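Local coordinates for protein exonuclease mut-7 homolog (Aedes aegypti, PDB 7JW2) that probably acts as a magnesium-dependent 3'-5' exoribonuclease that trims the 3' ends of AGO1-bound microRNAs, here represented by its exonuclease domain, at residues 33-39 against 52-58; 90-96 against 120-126; 24-28 against 57-62. All coordinates share one frame; numbering follows the deposited sequence.

Contact 1: residues 33-39 against 52-58; sequences MIAFASE and LIQLATW. Unlike the reference sequence in segment 33-39: Ala37 (reference Asp).
Residues 33-39 and 52-56 pair edge to edge as an antiparallel beta hairpin in the middle of the mixed sheet of the exonuclease domain. The axes run 164° apart and approach to 4.6 Å. Ala35 with Ala56, Ala37 with Gln54 and Glu39 with Leu52 are hydrogen-bonded pairs, each joined by two backbone bonds; the shortest runs from Gln54 N to Ala37 O at 2.8 Å. Phe36 with Leu55 and Ser38 with Ile53 are non-hydrogen-bonded pairs and place their side chains on the face opposite Ala35, Ala37 and Glu39. There Leu55 CD2 packs on Phe36 CB at 3.5 Å, while the Phe36 ring leans away and meets Phe84 edge-to-face. Ile34 CD1 and Thr57 CG2, on side chains running alongside one another, press together at 3.4 Å, tighter than usual for two methyls. Near Trp58, a water bridges Met33 O and Trp58 N.

On the face of Glu39, the Gln54 chain bends at chi2 (96°), bringing NE2 to Glu39 OE1 at 3.0 Å on the anti side of the carboxylate. This bond is bent and slightly out of plane, and the two planes differ by 33°. Gln54 NE2 also donates to Ala185 O of helix 179-205, and Gln54 OE1 lies 3.2 Å from Ser38 CA. The segment 37-39 carries the position of the DxE motif of DEDD exonucleases, although Ala37 stands where the reference has Asp. By analogy with relatives, Glu39, the acid of that motif, is probably an active-site residue. Gln54, itself tied to helix 179-205, probably helps orient the Glu39 carboxylate.

Contact 2: residues 90-96 against 120-126; sequences LKLSFAP and SAILDLQ
Lys91 and Ile122, Leu92 and Leu123, and Ser93 and Asp124 pair in parallel, as expected of a beta-alpha-beta crossover in which helix 96-106 connects strand 90-93 to the edge strand 122-124. The backbone evidence is a regular alternation: Lys91 N donates to Ala121 O at 2.9 Å, Leu123 N to Lys91 O at 2.8 Å, and Leu125 N to Ser93 O at 2.8 Å. Between them the bond from Ser93 N to Leu123 O is weak, but Ser93 OG donates to the same carbonyl oxygen from above its plane.

Asp124 can be followed atom by atom. With CG anti to the backbone N (chi1 -178°), the side chain is carried to Ala95 and Pro96, just past the end of strand 90-93. Its CB touches Pro96 CD and CG, and its CG rests 3.3 Å from Pro96 CD. At the tip, OD1 accepts from Ala95 N at 2.8 Å and from Gln126 N at 2.9 Å, the two donors coming from opposite faces of the carboxylate, while OD2 faces Pro96 CD. The Gln126 bond makes Asp124 the N-cap of helix 125-132; the Ala95 bond ties that cap to the turn leading into helix 96-106.

Beyond the cap, Gln126 CB sits over one face of the Phe94 ring, 4.2 Å from its centroid, in a CH-pi contact. At the far end Lys91 NZ donates to Ser120 O at 2.7 Å, with carbonyl oxygens of Val83, Phe84 and Val89 also gathered round it.

Contact 3: residues 24-28 against 57-62; sequences MLSDL and TWDDVY
Met24, Asp27 and Leu28, on one side of helix 18-28, meet Tyr62 and Thr57 around the start of strand 61-65. Aromatic and apolar packing comes first. Met24 CG lies over one face of the Tyr62 ring, 3.8 Å from its centroid and 20° off the normal, a CH-pi contact displaced toward the rim. Its SD follows obliquely at 4.8 Å from the same centroid, beside Tyr62 CB, as a Met-aromatic contact. Leu28 CD2 reaches both Tyr62 CE1 at 4.0 Å and Thr57 CG2 at 3.6 Å, so a single methyl joins the ring to the turn. Elsewhere the Tyr62 ring stacks with His13 of the neighbouring strand 12-15.

The direct polar link is a short hydrogen bond from Tyr62 OH to Asp27 OD2, 2.6 Å, received by the anti lone pair of Asp27 OD2, away from OD1. OD2 lies at the ring edge, near its plane; a chi1 of 175° turns Asp27 CG away from the backbone N and carries the carboxylate toward Tyr62, and the carboxylate plane is turned 64° from the ring. The other oxygen, OD1, is held by Gln31.

A water completes the polar network. It donates to Asp27 OD2 and to Asp60 OD1 and accepts from Thr57 OG1. The two carboxylate oxygens, Asp27 OD2 and Asp60 OD1, are only 4.0 Å apart; the shared water, together with His11 and His13 on Asp60 OD2, probably eases their repulsion.

Within the turn, Thr57 OG1 accepts from Asp59 N at 3.0 Å and also from Asp60 N, an ST turn and ST motif. The whole is a helix laid against the sheet of an RNase H-like exonuclease fold, fastened at the ST-turn connection of the hairpin 50-56/61-65.

How the contacts relate
All three contacts belong to one mixed sheet, ordered 12-15, 61-65, 50-56, 33-40, 90-93, 122-124. Contact 1 occupies its middle, with centres 11 Å from contact 2 and 9 Å from contact 3, whereas contacts 2 and 3 lie about 17 Å apart between centres and do not touch. Along the chain contact 3 opens first and encloses contact 1, sharing Thr57 and Trp58 with it; contact 2 follows both. Probable backbone bonds join Ile34 to Leu90 and Leu92, and Tyr62 to Leu55. The sheet thus links the probable active-site strand 33-40 to the crossover unit on one side and to strands 50-56 and 61-65 on the other, with helix 18-28, which also meets the second subunit, packed against it.

Contact 1: residues 33-39 against 52-58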
loop_
_atom_site.group_PDB
_atom_site.type_symbol
_atom_site.label_atom_id
_atom_site.label_comp_id
_atom_site.label_asym_id
_atom_site.label_seq_id
_atom_site.Cartn_x
_atom_site.Cartn_y
_atom_site.Cartn_z
ATOM N N MET A 33 -8.338 11.843 -10.343
ATOM C CA MET A 33 -7.987 13.239 -10.113
ATOM C C MET A 33 -7.595 13.412 -8.652
ATOM O O MET A 33 -8.351 13.010 -7.760
ATOM C CB MET A 33 -9.143 14.179 -10.473
ATOM C CG MET A 33 -8.784 15.641 -10.280
ATOM S SD MET A 33 -9.943 16.839 -10.967
ATOM C CE MET A 33 -11.430 16.280 -10.196
ATOM N N ILE A 34 -6.421 14.019 -8.423
ATOM C CA ILE A 34 -5.858 14.257 -7.096
ATOM C C ILE A 34 -5.303 15.673 -7.092
ATOM O O ILE A 34 -4.776 16.151 -8.097
ATOM C CB ILE A 34 -4.721 13.264 -6.743
ATOM C CG1 ILE A 34 -5.194 11.834 -6.924
ATOM C CG2 ILE A 34 -4.193 13.470 -5.303
ATOM C CD1 ILE A 34 -6.085 11.400 -5.874
ATOM N N ALA A 35 -5.396 16.344 -5.954
ATOM C CA ALA A 35 -4.735 17.626 -5.786
ATOM C C ALA A 35 -3.607 17.468 -4.779
ATOM O O ALA A 35 -3.693 16.642 -3.871
ATOM C CB ALA A 35 -5.725 18.697 -5.324
ATOM N N PHE A 36 -2.537 18.239 -4.947
ATOM C CA PHE A 36 -1.441 18.135 -3.985
ATOM C C PHE A 36 -0.897 19.503 -3.612
ATOM O O PHE A 36 -0.974 20.478 -4.374
ATOM C CB PHE A 36 -0.302 17.208 -4.473
ATOM C CG PHE A 36 0.540 17.756 -5.592
ATOM C CD1 PHE A 36 1.674 18.514 -5.346
ATOM C CD2 PHE A 36 0.235 17.431 -6.899
ATOM C CE1 PHE A 36 2.457 18.988 -6.401
ATOM C CE2 PHE A 36 1.012 17.882 -7.957
ATOM C CZ PHE A 36 2.124 18.661 -7.712
ATOM N N ALA A 37 -0.336 19.540 -2.405
ATOM C CA ALA A 37 0.330 20.694 -1.816
ATOM C C ALA A 37 1.305 20.167 -0.773
ATOM O O ALA A 37 1.340 18.966 -0.483
ATOM C CB ALA A 37 -0.680 21.667 -1.199
ATOM N N SER A 38 2.111 21.075 -0.212
ATOM C CA SER A 38 3.099 20.659 0.776
ATOM C C SER A 38 3.399 21.812 1.715
ATOM O O SER A 38 3.170 22.983 1.390
ATOM C CB SER A 38 4.381 20.150 0.109
ATOM O OG SER A 38 5.037 21.162 -0.622
ATOM N N GLU A 39 3.906 21.451 2.896
ATOM C CA GLU A 39 4.353 22.420 3.884
ATOM C C GLU A 39 5.790 22.106 4.271
ATOM O O GLU A 39 6.165 20.940 4.439
ATOM C CB GLU A 39 3.465 22.429 5.150
ATOM C CG GLU A 39 1.956 22.542 4.911
ATOM C CD GLU A 39 1.564 23.733 4.065
ATOM O OE1 GLU A 39 0.545 23.632 3.339
ATOM O OE2 GLU A 39 2.264 24.777 4.112
ATOM N N LEU A 52 5.069 18.354 5.670
ATOM C CA LEU A 52 3.857 17.665 5.246
ATOM C C LEU A 52 3.791 17.639 3.732
ATOM O O LEU A 52 4.246 18.573 3.073
ATOM C CB LEU A 52 2.581 18.363 5.754
ATOM C CG LEU A 52 2.331 18.451 7.259
ATOM C CD1 LEU A 52 1.047 19.232 7.500
ATOM C CD2 LEU A 52 2.232 17.069 7.879
ATOM N N ILE A 53 3.220 16.558 3.192
ATOM C CA ILE A 53 2.714 16.519 1.819
ATOM C C ILE A 53 1.238 16.159 1.883
ATOM O O ILE A 53 0.864 15.176 2.537
ATOM C CB ILE A 53 3.497 15.521 0.952
ATOM C CG1 ILE A 53 4.944 16.000 0.794
ATOM C CG2 ILE A 53 2.835 15.401 -0.428
ATOM C CD1 ILE A 53 5.848 14.944 0.213
ATOM N N GLN A 54 0.394 16.964 1.240
ATOM C CA GLN A 54 -1.053 16.792 1.322
ATOM C C GLN A 54 -1.601 16.349 -0.032
ATOM O O GLN A 54 -1.309 16.977 -1.054
ATOM C CB GLN A 54 -1.766 18.072 1.778
ATOM C CG GLN A 54 -1.265 18.709 3.084
ATOM C CD GLN A 54 -0.254 19.817 2.844
ATOM O OE1 GLN A 54 0.952 19.595 2.964
ATOM N NE2 GLN A 54 -0.740 21.014 2.520
ATOM N N LEU A 55 -2.383 15.271 -0.020
ATOM C CA LEU A 55 -2.991 14.710 -1.225
ATOM C C LEU A 55 -4.491 14.619 -1.016
ATOM O O LEU A 55 -4.946 13.925 -0.101
ATOM C CB LEU A 55 -2.412 13.328 -1.539
ATOM C CG LEU A 55 -0.884 13.270 -1.545
ATOM C CD1 LEU A 55 -0.350 11.850 -1.708
ATOM C CD2 LEU A 55 -0.304 14.188 -2.612
ATOM N N ALA A 56 -5.257 15.288 -1.882
ATOM C CA ALA A 56 -6.704 15.391 -1.731
ATOM C C ALA A 56 -7.438 14.737 -2.896
ATOM O O ALA A 56 -7.074 14.932 -4.056
ATOM C CB ALA A 56 -7.136 16.859 -1.638
ATOM N N THR A 57 -8.491 14.004 -2.569
ATOM C CA THR A 57 -9.505 13.571 -3.530
ATOM C C THR A 57 -10.805 14.279 -3.184
ATOM O O THR A 57 -10.900 14.986 -2.182
ATOM C CB THR A 57 -9.708 12.056 -3.481
ATOM O OG1 THR A 57 -10.509 11.730 -2.341
ATOM C CG2 THR A 57 -8.388 11.325 -3.363
ATOM N N TRP A 58 -11.839 14.070 -4.007
ATOM C CA TRP A 58 -13.117 14.685 -3.675
ATOM C C TRP A 58 -13.691 14.165 -2.365
ATOM O O TRP A 58 -14.573 14.813 -1.786
ATOM C CB TRP A 58 -14.127 14.450 -4.798
ATOM C CG TRP A 58 -13.950 15.364 -5.954
ATOM C CD1 TRP A 58 -13.593 15.018 -7.217
ATOM C CD2 TRP A 58 -14.113 16.786 -5.956
ATOM N NE1 TRP A 58 -13.541 16.131 -8.015
ATOM C CE2 TRP A 58 -13.841 17.234 -7.263
ATOM C CE3 TRP A 58 -14.465 17.723 -4.981
ATOM C CZ2 TRP A 58 -13.907 18.570 -7.622
ATOM C CZ3 TRP A 58 -14.541 19.052 -5.342
ATOM C CH2 TRP A 58 -14.260 19.463 -6.649
HETATM O O HOH W 1 -10.917 12.676 -6.574
#

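Contact 2: residues 90-96 against 120-126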
loop_
_atom_site.group_PDB
_atom_site.type_symbol
_atom_site.label_atom_id
_atom_site.label_comp_id
_atom_site.label_asym_id
_atom_site.label_seq_id
_atom_site.Cartn_x
_atom_site.Cartn_y
_atom_site.Cartn_z
ATOM N N LEU A 90 -4.966 12.752 -13.307
ATOM C CA LEU A 90 -4.791 14.203 -13.260
ATOM C C LEU A 90 -4.372 14.638 -11.856
ATOM O O LEU A 90 -5.025 14.275 -10.879
ATOM C CB LEU A 90 -6.091 14.902 -13.668
ATOM C CG LEU A 90 -6.096 16.427 -13.565
ATOM C CD1 LEU A 90 -5.055 17.052 -14.486
ATOM C CD2 LEU A 90 -7.477 16.985 -13.867
ATOM N N LYS A 91 -3.280 15.392 -11.763
ATOM C CA LYS A 91 -2.865 16.027 -10.513
ATOM C C LYS A 91 -3.069 17.529 -10.638
ATOM O O LYS A 91 -2.649 18.133 -11.630
ATOM C CB LYS A 91 -1.396 15.739 -10.170
ATOM C CG LYS A 91 -1.120 14.417 -9.439
ATOM C CD LYS A 91 -1.208 13.213 -10.406
ATOM C CE LYS A 91 -0.251 13.357 -11.585
ATOM N NZ LYS A 91 -0.204 12.113 -12.460
ATOM N N LEU A 92 -3.732 18.124 -9.653
ATOM C CA LEU A 92 -3.908 19.571 -9.601
ATOM C C LEU A 92 -2.912 20.164 -8.620
ATOM O O LEU A 92 -2.645 19.573 -7.572
ATOM C CB LEU A 92 -5.320 19.938 -9.163
ATOM C CG LEU A 92 -6.465 19.403 -10.004
ATOM C CD1 LEU A 92 -7.781 19.725 -9.342
ATOM C CD2 LEU A 92 -6.402 19.987 -11.398
ATOM N N SER A 93 -2.391 21.339 -8.958
ATOM C CA SER A 93 -1.356 21.994 -8.169
ATOM C C SER A 93 -1.425 23.487 -8.446
ATOM O O SER A 93 -2.135 23.936 -9.346
ATOM C CB SER A 93 0.016 21.427 -8.541
ATOM O OG SER A 93 0.286 21.742 -9.905
ATOM N N PHE A 94 -0.697 24.260 -7.644
ATOM C CA PHE A 94 -0.504 25.681 -7.919
ATOM C C PHE A 94 0.995 25.946 -7.925
ATOM O O PHE A 94 1.671 25.700 -6.924
ATOM C CB PHE A 94 -1.227 26.558 -6.885
ATOM C CG PHE A 94 -1.349 28.012 -7.293
ATOM C CD1 PHE A 94 -0.290 28.899 -7.097
ATOM C CD2 PHE A 94 -2.519 28.490 -7.873
ATOM C CE1 PHE A 94 -0.411 30.238 -7.478
ATOM C CE2 PHE A 94 -2.635 29.828 -8.257
ATOM C CZ PHE A 94 -1.579 30.690 -8.057
ATOM N N ALA A 95 1.514 26.408 -9.060
ATOM C CA ALA A 95 2.946 26.608 -9.257
ATOM C C ALA A 95 3.785 25.404 -8.799
ATOM O O ALA A 95 4.665 25.540 -7.963
ATOM C CB ALA A 95 3.405 27.877 -8.549
ATOM N N PRO A 96 3.537 24.219 -9.384
ATOM C CA PRO A 96 4.158 22.982 -8.872
ATOM C C PRO A 96 5.675 22.936 -8.983
ATOM O O PRO A 96 6.307 22.206 -8.205
ATOM C CB PRO A 96 3.517 21.894 -9.744
ATOM C CG PRO A 96 3.157 22.593 -11.020
ATOM C CD PRO A 96 2.708 23.963 -10.567
ATOM N N SER A 120 3.471 14.575 -16.791
ATOM C CA SER A 120 2.898 13.507 -15.975
ATOM C C SER A 120 1.464 13.833 -15.582
ATOM O O SER A 120 0.993 13.432 -14.516
ATOM C CB SER A 120 3.750 13.234 -14.735
ATOM O OG SER A 120 5.061 12.836 -15.099
ATOM N N ALA A 121 0.767 14.582 -16.441
ATOM C CA ALA A 121 -0.601 15.013 -16.186
ATOM C C ALA A 121 -0.712 15.855 -14.911
ATOM O O ALA A 121 -1.737 15.816 -14.224
ATOM C CB ALA A 121 -1.552 13.812 -16.132
ATOM N N ILE A 122 0.332 16.609 -14.585
ATOM C CA ILE A 122 0.280 17.576 -13.491
ATOM C C ILE A 122 -0.121 18.929 -14.072
ATOM O O ILE A 122 0.613 19.511 -14.879
ATOM C CB ILE A 122 1.624 17.668 -12.751
ATOM C CG1 ILE A 122 1.990 16.329 -12.092
ATOM C CG2 ILE A 122 1.589 18.771 -11.685
ATOM C CD1 ILE A 122 3.474 16.222 -11.752
ATOM N N LEU A 123 -1.262 19.446 -13.632
ATOM C CA LEU A 123 -1.772 20.727 -14.104
ATOM C C LEU A 123 -1.465 21.822 -13.089
ATOM O O LEU A 123 -1.903 21.750 -11.935
ATOM C CB LEU A 123 -3.272 20.662 -14.346
ATOM C CG LEU A 123 -3.858 22.018 -14.763
ATOM C CD1 LEU A 123 -3.361 22.413 -16.154
ATOM C CD2 LEU A 123 -5.374 21.979 -14.719
ATOM N N ASP A 124 -0.738 22.841 -13.536
ATOM C CA ASP A 124 -0.548 24.073 -12.777
ATOM C C ASP A 124 -1.786 24.948 -12.947
ATOM O O ASP A 124 -2.071 25.412 -14.056
ATOM C CB ASP A 124 0.700 24.787 -13.280
ATOM C CG ASP A 124 1.004 26.057 -12.514
ATOM O OD1 ASP A 124 0.246 26.411 -11.576
ATOM O OD2 ASP A 124 2.024 26.693 -12.847
ATOM N N LEU A 125 -2.526 25.184 -11.860
ATOM C CA LEU A 125 -3.739 25.990 -11.998
ATOM C C LEU A 125 -3.430 27.444 -12.317
ATOM O O LEU A 125 -4.302 28.137 -12.856
ATOM C CB LEU A 125 -4.598 25.907 -10.736
ATOM C CG LEU A 125 -5.331 24.566 -10.579
ATOM C CD1 LEU A 125 -5.966 24.476 -9.210
ATOM C CD2 LEU A 125 -6.390 24.387 -11.660
ATOM N N GLN A 126 -2.219 27.919 -12.007
ATOM C CA GLN A 126 -1.849 29.267 -12.431
ATOM C C GLN A 126 -1.770 29.374 -13.949
ATOM O O GLN A 126 -2.077 30.432 -14.509
ATOM C CB GLN A 126 -0.519 29.674 -11.797
ATOM C CG GLN A 126 -0.234 31.171 -11.885
ATOM C CD GLN A 126 0.917 31.592 -11.002
ATOM O OE1 GLN A 126 1.867 30.840 -10.804
ATOM N NE2 GLN A 126 0.843 32.812 -10.471
#

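Contact 3: residues 24-28 against 57-62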
loop_
_atom_site.group_PDB
_atom_site.type_symbol
_atom_site.label_atom_id
_atom_site.label_comp_id
_atom_site.label_asym_id
_atom_site.label_seq_id
_atom_site.Cartn_x
_atom_site.Cartn_y
_atom_site.Cartn_z
ATOM N N MET A 24 -3.451 4.773 2.358
ATOM C CA MET A 24 -3.588 5.920 1.461
ATOM C C MET A 24 -3.306 5.522 0.014
ATOM O O MET A 24 -4.070 5.869 -0.899
ATOM C CB MET A 24 -2.638 7.036 1.908
ATOM C CG MET A 24 -2.527 8.168 0.892
ATOM S SD MET A 24 -1.138 9.259 1.295
ATOM C CE MET A 24 0.231 8.253 0.672
ATOM N N LEU A 25 -2.198 4.814 -0.220
ATOM C CA LEU A 25 -1.838 4.418 -1.579
ATOM C C LEU A 25 -2.928 3.558 -2.199
ATOM O O LEU A 25 -3.225 3.677 -3.391
ATOM C CB LEU A 25 -0.503 3.669 -1.584
ATOM C CG LEU A 25 0.173 3.552 -2.955
ATOM C CD1 LEU A 25 0.470 4.960 -3.484
ATOM C CD2 LEU A 25 1.465 2.752 -2.866
ATOM N N SER A 26 -3.548 2.692 -1.400
ATOM C CA SER A 26 -4.629 1.850 -1.899
ATOM C C SER A 26 -5.764 2.685 -2.483
ATOM O O SER A 26 -6.311 2.348 -3.541
ATOM C CB SER A 26 -5.148 0.963 -0.769
ATOM O OG SER A 26 -6.297 0.246 -1.179
ATOM N N ASP A 27 -6.131 3.775 -1.807
ATOM C CA ASP A 27 -7.166 4.670 -2.318
ATOM C C ASP A 27 -6.664 5.438 -3.535
ATOM O O ASP A 27 -7.308 5.439 -4.594
ATOM C CB ASP A 27 -7.602 5.624 -1.199
ATOM C CG ASP A 27 -8.605 6.675 -1.658
ATOM O OD1 ASP A 27 -9.232 6.507 -2.726
ATOM O OD2 ASP A 27 -8.778 7.678 -0.931
ATOM N N LEU A 28 -5.493 6.063 -3.422
ATOM C CA LEU A 28 -5.057 7.006 -4.447
ATOM C C LEU A 28 -4.723 6.330 -5.767
ATOM O O LEU A 28 -4.897 6.946 -6.830
ATOM C CB LEU A 28 -3.844 7.800 -3.970
ATOM C CG LEU A 28 -4.113 8.686 -2.768
ATOM C CD1 LEU A 28 -2.862 9.490 -2.439
ATOM C CD2 LEU A 28 -5.283 9.629 -3.011
ATOM N N THR A 57 -8.491 14.004 -2.569
ATOM C CA THR A 57 -9.505 13.571 -3.530
ATOM C C THR A 57 -10.805 14.279 -3.184
ATOM O O THR A 57 -10.900 14.986 -2.182
ATOM C CB THR A 57 -9.708 12.056 -3.481
ATOM O OG1 THR A 57 -10.509 11.730 -2.341
ATOM C CG2 THR A 57 -8.388 11.325 -3.363
ATOM N N TRP A 58 -11.839 14.070 -4.007
ATOM C CA TRP A 58 -13.117 14.685 -3.675
ATOM C C TRP A 58 -13.691 14.165 -2.365
ATOM O O TRP A 58 -14.573 14.813 -1.786
ATOM C CB TRP A 58 -14.127 14.450 -4.798
ATOM C CG TRP A 58 -13.950 15.364 -5.954
ATOM C CD1 TRP A 58 -13.593 15.018 -7.217
ATOM C CD2 TRP A 58 -14.113 16.786 -5.956
ATOM N NE1 TRP A 58 -13.541 16.131 -8.015
ATOM C CE2 TRP A 58 -13.841 17.234 -7.263
ATOM C CE3 TRP A 58 -14.465 17.723 -4.981
ATOM C CZ2 TRP A 58 -13.907 18.570 -7.622
ATOM C CZ3 TRP A 58 -14.541 19.052 -5.342
ATOM C CH2 TRP A 58 -14.260 19.463 -6.649
ATOM N N ASP A 59 -13.209 13.016 -1.877
ATOM C CA ASP A 59 -13.800 12.358 -0.720
ATOM C C ASP A 59 -12.911 12.317 0.511
ATOM O O ASP A 59 -13.427 12.081 1.604
ATOM C CB ASP A 59 -14.192 10.915 -1.076
ATOM C CG ASP A 59 -15.237 10.853 -2.157
ATOM O OD1 ASP A 59 -16.243 11.572 -2.030
ATOM O OD2 ASP A 59 -15.053 10.090 -3.127
ATOM N N ASP A 60 -11.600 12.510 0.363
ATOM C CA ASP A 60 -10.663 12.339 1.465
ATOM C C ASP A 60 -9.471 13.258 1.257
ATOM O O ASP A 60 -9.070 13.530 0.123
ATOM C CB ASP A 60 -10.146 10.887 1.580
ATOM C CG ASP A 60 -11.241 9.889 1.934
ATOM O OD1 ASP A 60 -11.880 9.333 1.008
ATOM O OD2 ASP A 60 -11.444 9.649 3.142
ATOM N N VAL A 61 -8.868 13.694 2.360
ATOM C CA VAL A 61 -7.590 14.389 2.308
ATOM C C VAL A 61 -6.599 13.629 3.172
ATOM O O VAL A 61 -6.906 13.289 4.321
ATOM C CB VAL A 61 -7.700 15.849 2.774
ATOM C CG1 VAL A 61 -6.352 16.527 2.629
ATOM C CG2 VAL A 61 -8.751 16.587 1.952
ATOM N N TYR A 62 -5.429 13.345 2.607
ATOM C CA TYR A 62 -4.342 12.679 3.309
ATOM C C TYR A 62 -3.202 13.658 3.534
ATOM O O TYR A 62 -2.808 14.387 2.624
ATOM C CB TYR A 62 -3.843 11.482 2.500
ATOM C CG TYR A 62 -4.907 10.452 2.222
ATOM C CD1 TYR A 62 -5.662 10.498 1.052
ATOM C CD2 TYR A 62 -5.166 9.430 3.120
ATOM C CE1 TYR A 62 -6.633 9.548 0.793
ATOM C CE2 TYR A 62 -6.138 8.485 2.867
ATOM C CZ TYR A 62 -6.870 8.556 1.705
ATOM O OH TYR A 62 -7.841 7.614 1.448
HETATM O O HOH W 2 -10.947 9.173 -1.540
#